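Long-range contact in endoglucanase, family GH5 (Zobellia galactanivorans, PDB 6GL2), which probably hydrolyses beta-glucosidic bonds in hemicelluloses such as mixed-linked glucan, as a glycoside hydrolase of family 5: residues V272-W276 against H290-A295. Numbering follows the deposited sequence. Where two conformers were deposited one is given.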
ATOM      1  N   VAL A 272      -0.301   6.709   5.837  1.00  9.42           N
ATOM      2  CA  VAL A 272      -0.199   6.627   4.318  1.00  9.81           C
ATOM      3  C   VAL A 272      -1.453   5.950   3.808  1.00  9.23           C
ATOM      4  O   VAL A 272      -1.790   4.852   4.242  1.00 10.08           O
ATOM      5  CB  VAL A 272       1.063   5.870   3.951  1.00  9.71           C
ATOM      6  CG1 VAL A 272       1.071   5.659   2.437  1.00 10.46           C
ATOM      7  CG2 VAL A 272       2.309   6.610   4.312  1.00 10.49           C
ATOM      8  N   MET A 273      -2.173   6.673   2.977  1.00  8.37           N
ATOM      9  CA  MET A 273      -3.325   6.161   2.270  1.00  8.22           C
ATOM     10  C   MET A 273      -2.810   5.427   1.041  1.00  8.59           C
ATOM     11  O   MET A 273      -2.662   5.966  -0.020  1.00  9.11           O
ATOM     12  CB  MET A 273      -4.262   7.266   1.823  1.00  8.88           C
ATOM     13  CG  MET A 273      -5.572   6.749   1.310  1.00  9.57           C
ATOM     14  SD  MET A 273      -6.666   6.086   2.541  1.00 12.06           S
ATOM     15  CE  MET A 273      -7.263   7.557   3.332  1.00 12.65           C
ATOM     16  N   GLY A 274      -2.442   4.170   1.277  1.00  8.82           N
ATOM     17  CA  GLY A 274      -1.587   3.442   0.320  1.00  9.52           C
ATOM     18  C   GLY A 274      -2.360   2.994  -0.907  1.00  9.24           C
ATOM     19  O   GLY A 274      -1.714   2.713  -1.949  1.00  7.97           O
ATOM     20  N   GLU A 275      -3.685   3.050  -0.884  1.00  8.05           N
ATOM     21  CA  GLU A 275      -4.508   2.950  -2.048  1.00  8.74           C
ATOM     22  C   GLU A 275      -5.746   3.790  -1.879  1.00  9.05           C
ATOM     23  O   GLU A 275      -6.348   3.843  -0.784  1.00  9.43           O
ATOM     24  CB  GLU A 275      -5.040   1.513  -2.334  1.00  8.48           C
ATOM     25  CG  GLU A 275      -3.920   0.504  -2.520  1.00  8.95           C
ATOM     26  CD  GLU A 275      -4.441  -0.909  -2.721  1.00  9.34           C
ATOM     27  OE1 GLU A 275      -5.634  -1.134  -2.970  1.00 10.56           O
ATOM     28  OE2 GLU A 275      -3.571  -1.856  -2.658  1.00  9.96           O
ATOM     29  N   TRP A 276      -6.178   4.379  -2.991  1.00  8.22           N
ATOM     30  CA  TRP A 276      -7.469   5.050  -3.185  1.00  8.20           C
ATOM     31  C   TRP A 276      -7.583   5.307  -4.663  1.00  8.71           C
ATOM     32  O   TRP A 276      -6.639   5.024  -5.428  1.00  9.37           O
ATOM     33  CB  TRP A 276      -7.540   6.378  -2.399  1.00  8.52           C
ATOM     34  CG  TRP A 276      -6.609   7.386  -2.922  1.00  8.95           C
ATOM     35  CD1 TRP A 276      -5.231   7.449  -2.732  1.00  9.62           C
ATOM     36  CD2 TRP A 276      -6.913   8.465  -3.807  1.00  9.76           C
ATOM     37  NE1 TRP A 276      -4.704   8.494  -3.430  1.00  9.53           N
ATOM     38  CE2 TRP A 276      -5.682   9.158  -4.086  1.00  9.38           C
ATOM     39  CE3 TRP A 276      -8.084   9.001  -4.277  1.00  9.55           C
ATOM     40  CZ2 TRP A 276      -5.646  10.328  -4.870  1.00  9.92           C
ATOM     41  CZ3 TRP A 276      -8.064  10.142  -5.099  1.00  9.47           C
ATOM     42  CH2 TRP A 276      -6.857  10.827  -5.341  1.00 10.03           C
ATOM     43  N   HIS A 290     -13.239  14.581  -7.972  1.00 11.25           N
ATOM     44  CA  HIS A 290     -13.045  13.713  -6.811  1.00 10.70           C
ATOM     45  C   HIS A 290     -11.527  13.585  -6.515  1.00 11.60           C
ATOM     46  O   HIS A 290     -11.095  13.709  -5.360  1.00 11.25           O
ATOM     47  CB  HIS A 290     -13.636  12.339  -7.116  1.00 10.41           C
ATOM     48  CG  HIS A 290     -13.324  11.352  -6.052  1.00 10.92           C
ATOM     49  ND1 HIS A 290     -12.218  10.515  -6.135  1.00 10.21           N
ATOM     50  CD2 HIS A 290     -13.997  11.006  -4.889  1.00 11.07           C
ATOM     51  CE1 HIS A 290     -12.254   9.711  -5.104  1.00 11.90           C
ATOM     52  NE2 HIS A 290     -13.262  10.080  -4.259  1.00 12.36           N
ATOM     53  N   ALA A 291     -10.669  13.362  -7.547  1.00 10.95           N
ATOM     54  CA  ALA A 291      -9.229  13.223  -7.338  1.00 10.62           C
ATOM     55  C   ALA A 291      -8.643  14.464  -6.734  1.00 10.98           C
ATOM     56  O   ALA A 291      -7.814  14.421  -5.797  1.00 12.28           O
ATOM     57  CB  ALA A 291      -8.540  12.748  -8.641  1.00 12.27           C
ATOM     58  N   GLU A 292      -9.013  15.602  -7.336  0.70 12.08           N
ATOM     59  CA  GLU A 292      -8.516  16.897  -6.847  0.70 12.88           C
ATOM     60  C   GLU A 292      -8.834  17.097  -5.351  0.70 12.38           C
ATOM     61  O   GLU A 292      -8.005  17.499  -4.561  0.70 13.06           O
ATOM     62  CB  GLU A 292      -9.225  18.030  -7.666  0.70 15.00           C
ATOM     63  CG  GLU A 292      -8.686  18.324  -9.081  0.70 16.86           C
ATOM     64  CD  GLU A 292      -9.531  19.244  -9.923  0.70 20.84           C
ATOM     65  OE1 GLU A 292     -10.693  19.520  -9.518  0.70 24.27           O
ATOM     66  OE2 GLU A 292      -9.051  19.654 -11.035  0.70 23.48           O
ATOM     67  N   PHE A 293     -10.100  16.815  -5.021  1.00 12.40           N
ATOM     68  CA  PHE A 293     -10.615  17.085  -3.654  1.00 12.79           C
ATOM     69  C   PHE A 293     -10.010  16.121  -2.608  1.00 11.62           C
ATOM     70  O   PHE A 293      -9.554  16.461  -1.558  1.00 12.30           O
ATOM     71  CB  PHE A 293     -12.120  16.955  -3.622  1.00 13.46           C
ATOM     72  CG  PHE A 293     -12.734  17.431  -2.321  1.00 15.24           C
ATOM     73  CD1 PHE A 293     -13.091  18.789  -2.090  1.00 16.91           C
ATOM     74  CD2 PHE A 293     -12.890  16.554  -1.261  1.00 16.30           C
ATOM     75  CE1 PHE A 293     -13.650  19.181  -0.885  1.00 18.78           C
ATOM     76  CE2 PHE A 293     -13.450  16.979  -0.017  1.00 16.72           C
ATOM     77  CZ  PHE A 293     -13.812  18.291   0.160  1.00 18.64           C
ATOM     78  N   TYR A 294      -9.968  14.853  -3.048  1.00 10.67           N
ATOM     79  CA  TYR A 294      -9.423  13.803  -2.151  1.00 11.34           C
ATOM     80  C   TYR A 294      -7.969  14.106  -1.798  1.00 11.75           C
ATOM     81  O   TYR A 294      -7.516  14.024  -0.681  1.00 12.32           O
ATOM     82  CB  TYR A 294      -9.702  12.428  -2.845  1.00 10.83           C
ATOM     83  CG  TYR A 294      -9.459  11.195  -1.956  1.00 10.89           C
ATOM     84  CD1 TYR A 294      -8.186  10.906  -1.506  1.00 10.80           C
ATOM     85  CD2 TYR A 294     -10.468  10.315  -1.646  1.00 11.51           C
ATOM     86  CE1 TYR A 294      -7.924   9.814  -0.715  1.00 10.34           C
ATOM     87  CE2 TYR A 294     -10.223   9.213  -0.842  1.00 11.73           C
ATOM     88  CZ  TYR A 294      -8.905   8.917  -0.409  1.00 11.26           C
ATOM     89  OH  TYR A 294      -8.654   7.831   0.396  1.00 10.95           O
ATOM     90  N   ALA A 295      -7.170  14.314  -2.889  1.00 11.39           N
ATOM     91  CA  ALA A 295      -5.747  14.488  -2.724  1.00 12.56           C
ATOM     92  C   ALA A 295      -5.470  15.759  -1.846  1.00 11.43           C
ATOM     93  O   ALA A 295      -4.624  15.740  -0.947  1.00 13.63           O
ATOM     94  CB  ALA A 295      -5.024  14.577  -4.068  1.00 14.54           C
TER
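Trp276 and Tyr294 face each other where strand 272-276 and helix 290-295 run nearly antiparallel, at 164°, their axes 11.9 Å apart, a separation that the two large aromatic side chains span. The rings bridge it as an offset stack: the six-membered ring of Trp276 lies 4.1 Å from the Tyr294 ring, centroid to centroid, with the planes only 4° apart. Tyr294 holds CG anti to its own N (chi1 -169°), which sends the phenol toward the strand, its OH in van der Waals contact with Trp276 CB at 3.3 Å. Tyr294 is buried, and its hydroxyl is satisfied by a hydrogen bond to Ser228 O. Met273, its flexible chain bent twice, crosses the phenol at about a right angle, CE touching Tyr294 OH at 3.3 Å. Both segments belong to the beta-alpha-beta unit of strand 271-276, helix 284-301 and strand 304-307 in the GH5 (beta/alpha)8 (TIM) barrel. Methyl-sized Ala291 and Ala295 suit the indole's close approach, Trp276 CH2 lying 4.2 Å from Ala291 CB. An alanine here removes the indole and would probably leave Tyr294 without its stacking partner and a gap beside Ala291 and Ala295. His290 CE1 lies at the indole edge, 4.2 Å from Trp276 CZ3, while His290 NE2 is hydrogen-bonded to Phe230 O.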